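PDB 5IWZ: synaptonemal complex protein 2 from Mus musculus, which forms a major part of the axial and lateral elements of synaptonemal complexes in meiotic prophase and is required for chromosome synapsis and for insertion of SYCP3. Local coordinates for residues 212-216 with 310-315; 281-285 with 381-386. One frame throughout, in Å; residues are numbered along the deposited sequence.

Overall arrangement
This chain is the N-terminal part of a longer protein, helical first and then the Spt16M-like domain. Strands 281-285 and 308-312 are neighbours in one antiparallel sheet of that domain, and the two contacts use it differently. Contact 1 is buried and polar: it joins the turn between helices 197-212 and 216-229 to the end of strand 308-312 and the turn after it, through hydrogen bonds and a carboxylate stacked on a ring. Contact 2, farther from the chain's centre and only partly buried, is apolar, with helix 383-390 lying on strand 281-285. They meet where Asp310 OD1 comes within 2.5 Å of Thr283 OG1, and where Phe311 packs against Phe284.

Contact 1: 212-216 with 310-315; sequences DVGDY and DFNLGS
Gly214 O is gripped by two successive backbone amides of the other segment. Gly314 N donates to it at 2.8 Å, in the carbonyl plane and on a lone pair, while Ser315 N reaches the same oxygen by a longer bond of 3.3 Å from above that plane. Two glycines face each other where the backbones nearly touch, Gly214 CA and Gly314 CA being 4.0 Å apart.

Next along the turn, Asp215 OD1 takes a short bond of 2.6 Å from Ser315 OG on its anti lone pair, and Thr317 OG1 is a further partner of that hydroxyl. The other oxygen, OD2, caps helix 216-229 through Leu218 N and also meets Gln173. Asp215 is thus the N-cap of helix 216-229, in the helical part of the chain, tied at the same time to the turn that follows strand 308-312 in the Spt16M-like domain. The first turn of that helix has a second tie, to the strand itself: Tyr216 N donates to Asn312 OD1 at 2.7 Å, coming in well above the amide plane (55° out of it). Hydrogen bonds from ND2 to Thr317 and Ser319 help fix the rotation of this amide.

With CG of Tyr216 anti to its own N (chi1 -175°), the ring lies over the Asp310 carboxylate, their planes 9° apart and Asp310 OD2 3.5 Å from Tyr216 CG. A salt bridge to Arg265 and a hydrogen bond to Thr283 engage the two carboxylate oxygens, and Arg265 also makes a cation-pi contact with the Tyr216 ring.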
ATOM      1  N   ASP A 212     -15.145   7.423  -5.804  1.00 39.42           N
ATOM      2  CA  ASP A 212     -14.385   7.949  -6.936  1.00 34.42           C
ATOM      3  C   ASP A 212     -12.885   7.699  -6.861  1.00 31.48           C
ATOM      4  O   ASP A 212     -12.139   8.270  -7.662  1.00 38.36           O
ATOM      5  CB  ASP A 212     -14.641   9.452  -7.129  1.00 41.34           C
ATOM      6  CG  ASP A 212     -14.226  10.300  -5.923  1.00 51.75           C
ATOM      7  OD1 ASP A 212     -13.679   9.762  -4.932  1.00 47.55           O
ATOM      8  OD2 ASP A 212     -14.446  11.532  -5.989  1.00 57.77           O
ATOM      9  N   VAL A 213     -12.420   6.834  -5.963  1.00 27.96           N
ATOM     10  CA  VAL A 213     -10.987   6.602  -5.891  1.00 28.49           C
ATOM     11  C   VAL A 213     -10.472   5.921  -7.162  1.00 38.00           C
ATOM     12  O   VAL A 213      -9.298   6.086  -7.529  1.00 33.40           O
ATOM     13  CB  VAL A 213     -10.663   5.801  -4.619  1.00 32.70           C
ATOM     14  CG1 VAL A 213     -11.352   4.433  -4.661  1.00 29.48           C
ATOM     15  CG2 VAL A 213      -9.172   5.659  -4.447  1.00 26.88           C
ATOM     16  N   GLY A 214     -11.323   5.160  -7.859  1.00 30.96           N
ATOM     17  CA  GLY A 214     -10.928   4.607  -9.142  1.00 29.42           C
ATOM     18  C   GLY A 214      -9.853   3.549  -9.087  1.00 30.58           C
ATOM     19  O   GLY A 214      -9.032   3.457 -10.013  1.00 30.55           O
ATOM     20  N   ASP A 215      -9.837   2.746  -8.025  1.00 25.02           N
ATOM     21  CA  ASP A 215      -8.896   1.641  -7.867  1.00 23.88           C
ATOM     22  C   ASP A 215      -9.567   0.595  -6.989  1.00 27.55           C
ATOM     23  O   ASP A 215      -9.917   0.893  -5.844  1.00 28.12           O
ATOM     24  CB  ASP A 215      -7.579   2.100  -7.226  1.00 26.36           C
ATOM     25  CG  ASP A 215      -6.565   0.966  -7.133  1.00 43.09           C
ATOM     26  OD1 ASP A 215      -5.901   0.699  -8.165  1.00 49.51           O
ATOM     27  OD2 ASP A 215      -6.461   0.319  -6.056  1.00 40.00           O
ATOM     28  N   TYR A 216      -9.753  -0.619  -7.518  1.00 23.86           N
ATOM     29  CA  TYR A 216     -10.496  -1.633  -6.772  1.00 23.80           C
ATOM     30  C   TYR A 216      -9.786  -2.009  -5.470  1.00 27.41           C
ATOM     31  O   TYR A 216     -10.437  -2.201  -4.431  1.00 27.83           O
ATOM     32  CB  TYR A 216     -10.722  -2.871  -7.645  1.00 30.26           C
ATOM     33  CG  TYR A 216     -11.585  -3.870  -6.937  1.00 24.09           C
ATOM     34  CD1 TYR A 216     -11.027  -4.897  -6.205  1.00 28.27           C
ATOM     35  CD2 TYR A 216     -12.964  -3.723  -6.915  1.00 22.96           C
ATOM     36  CE1 TYR A 216     -11.824  -5.786  -5.534  1.00 28.07           C
ATOM     37  CE2 TYR A 216     -13.752  -4.583  -6.225  1.00 23.13           C
ATOM     38  CZ  TYR A 216     -13.172  -5.607  -5.529  1.00 23.68           C
ATOM     39  OH  TYR A 216     -13.932  -6.490  -4.842  1.00 27.16           O
ATOM     40  N   ASP A 310     -10.807  -6.135 -12.935  1.00 25.48           N
ATOM     41  CA  ASP A 310     -11.096  -4.763 -12.520  1.00 25.79           C
ATOM     42  C   ASP A 310     -10.261  -3.800 -13.344  1.00 25.32           C
ATOM     43  O   ASP A 310      -9.032  -3.921 -13.391  1.00 20.85           O
ATOM     44  CB  ASP A 310     -10.826  -4.583 -11.029  1.00 29.43           C
ATOM     45  CG  ASP A 310     -11.716  -5.467 -10.199  1.00 29.03           C
ATOM     46  OD1 ASP A 310     -12.953  -5.382 -10.378  1.00 34.49           O
ATOM     47  OD2 ASP A 310     -11.187  -6.308  -9.445  1.00 27.58           O
ATOM     48  N   PHE A 311     -10.941  -2.882 -14.021  1.00 25.35           N
ATOM     49  CA  PHE A 311     -10.320  -1.847 -14.838  1.00 21.86           C
ATOM     50  C   PHE A 311     -10.379  -0.561 -14.031  1.00 26.83           C
ATOM     51  O   PHE A 311     -11.463  -0.021 -13.810  1.00 25.75           O
ATOM     52  CB  PHE A 311     -11.055  -1.687 -16.169  1.00 23.46           C
ATOM     53  CG  PHE A 311     -10.888  -2.850 -17.115  1.00 23.13           C
ATOM     54  CD1 PHE A 311     -10.067  -2.740 -18.239  1.00 27.12           C
ATOM     55  CD2 PHE A 311     -11.573  -4.040 -16.904  1.00 25.67           C
ATOM     56  CE1 PHE A 311      -9.918  -3.806 -19.127  1.00 28.00           C
ATOM     57  CE2 PHE A 311     -11.435  -5.105 -17.792  1.00 32.88           C
ATOM     58  CZ  PHE A 311     -10.614  -4.991 -18.902  1.00 29.99           C
ATOM     59  N   ASN A 312      -9.219  -0.062 -13.609  1.00 30.69           N
ATOM     60  CA  ASN A 312      -9.133   0.990 -12.593  1.00 25.90           C
ATOM     61  C   ASN A 312      -8.793   2.324 -13.242  1.00 28.21           C
ATOM     62  O   ASN A 312      -7.636   2.585 -13.572  1.00 27.99           O
ATOM     63  CB  ASN A 312      -8.102   0.602 -11.544  1.00 23.84           C
ATOM     64  CG  ASN A 312      -8.475  -0.688 -10.842  1.00 26.25           C
ATOM     65  OD1 ASN A 312      -9.550  -0.788 -10.225  1.00 22.21           O
ATOM     66  ND2 ASN A 312      -7.608  -1.698 -10.957  1.00 26.25           N
ATOM     67  N   LEU A 313      -9.807   3.184 -13.391  1.00 28.18           N
ATOM     68  CA  LEU A 313      -9.640   4.430 -14.133  1.00 30.10           C
ATOM     69  C   LEU A 313      -8.850   5.469 -13.347  1.00 35.59           C
ATOM     70  O   LEU A 313      -8.223   6.354 -13.944  1.00 37.46           O
ATOM     71  CB  LEU A 313     -11.006   5.005 -14.510  1.00 33.38           C
ATOM     72  CG  LEU A 313     -11.739   4.471 -15.738  1.00 42.57           C
ATOM     73  CD1 LEU A 313     -11.738   2.937 -15.804  1.00 39.53           C
ATOM     74  CD2 LEU A 313     -13.180   5.018 -15.716  1.00 43.94           C
ATOM     75  N   GLY A 314      -8.861   5.391 -12.023  1.00 28.28           N
ATOM     76  CA  GLY A 314      -8.069   6.334 -11.254  1.00 35.40           C
ATOM     77  C   GLY A 314      -6.590   6.005 -11.292  1.00 40.34           C
ATOM     78  O   GLY A 314      -5.746   6.888 -11.472  1.00 43.28           O
ATOM     79  N   SER A 315      -6.255   4.732 -11.124  1.00 30.48           N
ATOM     80  CA  SER A 315      -4.871   4.307 -11.028  1.00 32.25           C
ATOM     81  C   SER A 315      -4.298   3.837 -12.353  1.00 26.36           C
ATOM     82  O   SER A 315      -3.102   3.524 -12.415  1.00 21.47           O
ATOM     83  CB  SER A 315      -4.756   3.193  -9.994  1.00 31.85           C
ATOM     84  OG  SER A 315      -5.660   2.156 -10.320  1.00 39.99           O
TER

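Contact 2: 281-285 with 381-386; sequences VYTFP and LEITNV
One methyl of Val386 serves two aromatic rings at once: CG2 sits over a face of Tyr282, 4.0 Å from the ring centroid in a CH-pi contact, and also 3.5 Å from CZ of Phe284, at the edge of that second ring. The other branch, CG1, packs against Tyr282 CB at 3.6 Å. Val386 has CG1 anti to its backbone N (chi1 176°) and CG2 beside that N, a setting that turns CG2 between the two rings and CG1 toward the Tyr282 CB.

Phe284 is touched from more than one direction. Ile383 CD1 lies over a face of its ring, 4.2 Å from the centroid and 25° off the normal, and Leu381 CD2 comes obliquely to Phe284 CD1 at 4.0 Å. The other Leu381 methyl, CD1, meets Pro285 O at 3.5 Å. Phe377 of strand 372-378 touches both Phe284 and Ile383, and Phe311 of the neighbouring strand meets the Phe284 ring with planes about 70° apart.

Tyr282 and Phe284, alternate residues of strand 281-285, thus carry the first turn of helix 383-390. This is consistent with the pleckstrin-homology-like fold, in which a C-terminal helix closes one end of a two-sheet barrel.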
ATOM      1  N   VAL A 281     -14.300   2.513 -11.526  1.00 33.15           N
ATOM      2  CA  VAL A 281     -13.833   1.133 -11.603  1.00 29.63           C
ATOM      3  C   VAL A 281     -14.841   0.358 -12.446  1.00 33.84           C
ATOM      4  O   VAL A 281     -16.019   0.286 -12.085  1.00 32.52           O
ATOM      5  CB  VAL A 281     -13.689   0.487 -10.216  1.00 25.17           C
ATOM      6  CG1 VAL A 281     -13.307  -0.971 -10.358  1.00 22.81           C
ATOM      7  CG2 VAL A 281     -12.644   1.225  -9.379  1.00 28.41           C
ATOM      8  N   TYR A 282     -14.378  -0.221 -13.556  1.00 27.32           N
ATOM      9  CA  TYR A 282     -15.178  -1.085 -14.405  1.00 27.21           C
ATOM     10  C   TYR A 282     -14.765  -2.520 -14.145  1.00 28.23           C
ATOM     11  O   TYR A 282     -13.600  -2.884 -14.362  1.00 26.01           O
ATOM     12  CB  TYR A 282     -14.985  -0.742 -15.882  1.00 31.32           C
ATOM     13  CG  TYR A 282     -15.848   0.396 -16.354  1.00 34.52           C
ATOM     14  CD1 TYR A 282     -17.084   0.161 -16.951  1.00 34.97           C
ATOM     15  CD2 TYR A 282     -15.431   1.706 -16.202  1.00 33.79           C
ATOM     16  CE1 TYR A 282     -17.886   1.214 -17.379  1.00 33.51           C
ATOM     17  CE2 TYR A 282     -16.224   2.761 -16.624  1.00 36.22           C
ATOM     18  CZ  TYR A 282     -17.451   2.510 -17.209  1.00 34.00           C
ATOM     19  OH  TYR A 282     -18.227   3.570 -17.627  1.00 40.83           O
ATOM     20  N   THR A 283     -15.714  -3.333 -13.694  1.00 24.52           N
ATOM     21  CA  THR A 283     -15.481  -4.744 -13.403  1.00 28.59           C
ATOM     22  C   THR A 283     -16.219  -5.619 -14.418  1.00 31.68           C
ATOM     23  O   THR A 283     -17.441  -5.542 -14.527  1.00 31.67           O
ATOM     24  CB  THR A 283     -15.937  -5.061 -11.984  1.00 25.46           C
ATOM     25  OG1 THR A 283     -15.116  -4.333 -11.060  1.00 29.20           O
ATOM     26  CG2 THR A 283     -15.822  -6.536 -11.711  1.00 23.60           C
ATOM     27  N   PHE A 284     -15.464  -6.455 -15.174  1.00 31.35           N
ATOM     28  CA  PHE A 284     -16.074  -7.356 -16.147  1.00 32.92           C
ATOM     29  C   PHE A 284     -15.853  -8.806 -15.745  1.00 28.05           C
ATOM     30  O   PHE A 284     -14.762  -9.156 -15.280  1.00 30.15           O
ATOM     31  CB  PHE A 284     -15.491  -7.167 -17.564  1.00 27.41           C
ATOM     32  CG  PHE A 284     -15.834  -5.846 -18.199  1.00 32.22           C
ATOM     33  CD1 PHE A 284     -17.144  -5.493 -18.431  1.00 37.32           C
ATOM     34  CD2 PHE A 284     -14.835  -4.961 -18.568  1.00 42.31           C
ATOM     35  CE1 PHE A 284     -17.462  -4.280 -19.019  1.00 40.81           C
ATOM     36  CE2 PHE A 284     -15.144  -3.745 -19.158  1.00 45.04           C
ATOM     37  CZ  PHE A 284     -16.463  -3.408 -19.382  1.00 43.24           C
ATOM     38  N   PRO A 285     -16.835  -9.682 -15.957  1.00 28.74           N
ATOM     39  CA  PRO A 285     -16.554 -11.112 -15.865  1.00 25.76           C
ATOM     40  C   PRO A 285     -15.692 -11.538 -17.035  1.00 29.04           C
ATOM     41  O   PRO A 285     -15.771 -10.988 -18.138  1.00 28.11           O
ATOM     42  CB  PRO A 285     -17.946 -11.758 -15.915  1.00 31.13           C
ATOM     43  CG  PRO A 285     -18.773 -10.797 -16.701  1.00 28.45           C
ATOM     44  CD  PRO A 285     -18.215  -9.414 -16.411  1.00 29.49           C
ATOM     45  N   LEU A 381     -19.385  -7.627 -24.187  1.00 33.40           N
ATOM     46  CA  LEU A 381     -18.779  -6.705 -23.231  1.00 32.68           C
ATOM     47  C   LEU A 381     -17.998  -5.610 -23.953  1.00 33.17           C
ATOM     48  O   LEU A 381     -17.368  -5.854 -24.985  1.00 38.57           O
ATOM     49  CB  LEU A 381     -17.871  -7.469 -22.267  1.00 27.75           C
ATOM     50  CG  LEU A 381     -18.651  -8.469 -21.404  1.00 35.50           C
ATOM     51  CD1 LEU A 381     -17.693  -9.299 -20.558  1.00 32.21           C
ATOM     52  CD2 LEU A 381     -19.678  -7.751 -20.524  1.00 35.09           C
ATOM     53  N   GLU A 382     -18.041  -4.396 -23.400  1.00 29.41           N
ATOM     54  CA  GLU A 382     -17.420  -3.221 -24.022  1.00 40.12           C
ATOM     55  C   GLU A 382     -15.926  -3.108 -23.681  1.00 35.86           C
ATOM     56  O   GLU A 382     -15.467  -2.147 -23.068  1.00 40.10           O
ATOM     57  CB  GLU A 382     -18.150  -1.955 -23.594  1.00 40.43           C
ATOM     58  CG  GLU A 382     -19.526  -1.740 -24.209  1.00 57.57           C
ATOM     59  CD  GLU A 382     -20.080  -0.346 -23.895  1.00 69.75           C
ATOM     60  OE1 GLU A 382     -21.243  -0.257 -23.454  1.00 72.08           O
ATOM     61  OE2 GLU A 382     -19.349   0.658 -24.077  1.00 70.58           O
ATOM     62  N   ILE A 383     -15.154  -4.100 -24.120  1.00 35.18           N
ATOM     63  CA  ILE A 383     -13.735  -4.132 -23.765  1.00 37.09           C
ATOM     64  C   ILE A 383     -13.002  -2.940 -24.371  1.00 40.50           C
ATOM     65  O   ILE A 383     -12.152  -2.319 -23.720  1.00 33.50           O
ATOM     66  CB  ILE A 383     -13.106  -5.470 -24.201  1.00 36.08           C
ATOM     67  CG1 ILE A 383     -13.815  -6.651 -23.507  1.00 35.98           C
ATOM     68  CG2 ILE A 383     -11.601  -5.483 -23.913  1.00 34.39           C
ATOM     69  CD1 ILE A 383     -14.213  -6.361 -22.050  1.00 28.43           C
ATOM     70  N   THR A 384     -13.342  -2.576 -25.612  1.00 40.10           N
ATOM     71  CA  THR A 384     -12.566  -1.569 -26.329  1.00 35.33           C
ATOM     72  C   THR A 384     -12.626  -0.215 -25.635  1.00 36.88           C
ATOM     73  O   THR A 384     -11.589   0.421 -25.400  1.00 27.78           O
ATOM     74  CB  THR A 384     -13.056  -1.464 -27.773  1.00 34.94           C
ATOM     75  OG1 THR A 384     -12.626  -2.622 -28.504  1.00 32.50           O
ATOM     76  CG2 THR A 384     -12.490  -0.217 -28.436  1.00 29.51           C
ATOM     77  N   ASN A 385     -13.829   0.246 -25.281  1.00 38.03           N
ATOM     78  CA  ASN A 385     -13.909   1.600 -24.746  1.00 42.14           C
ATOM     79  C   ASN A 385     -13.431   1.688 -23.303  1.00 36.35           C
ATOM     80  O   ASN A 385     -12.843   2.705 -22.921  1.00 41.25           O
ATOM     81  CB  ASN A 385     -15.326   2.143 -24.896  1.00 55.34           C
ATOM     82  CG  ASN A 385     -15.669   2.442 -26.345  1.00 66.68           C
ATOM     83  OD1 ASN A 385     -16.782   2.186 -26.793  1.00 74.51           O
ATOM     84  ND2 ASN A 385     -14.700   2.971 -27.089  1.00 69.50           N
ATOM     85  N   VAL A 386     -13.622   0.641 -22.499  1.00 33.81           N
ATOM     86  CA  VAL A 386     -13.067   0.671 -21.145  1.00 33.17           C
ATOM     87  C   VAL A 386     -11.538   0.599 -21.173  1.00 27.67           C
ATOM     88  O   VAL A 386     -10.860   1.314 -20.430  1.00 32.32           O
ATOM     89  CB  VAL A 386     -13.668  -0.458 -20.289  1.00 37.40           C
ATOM     90  CG1 VAL A 386     -13.008  -0.467 -18.922  1.00 38.21           C
ATOM     91  CG2 VAL A 386     -15.174  -0.260 -20.128  1.00 35.25           C
TER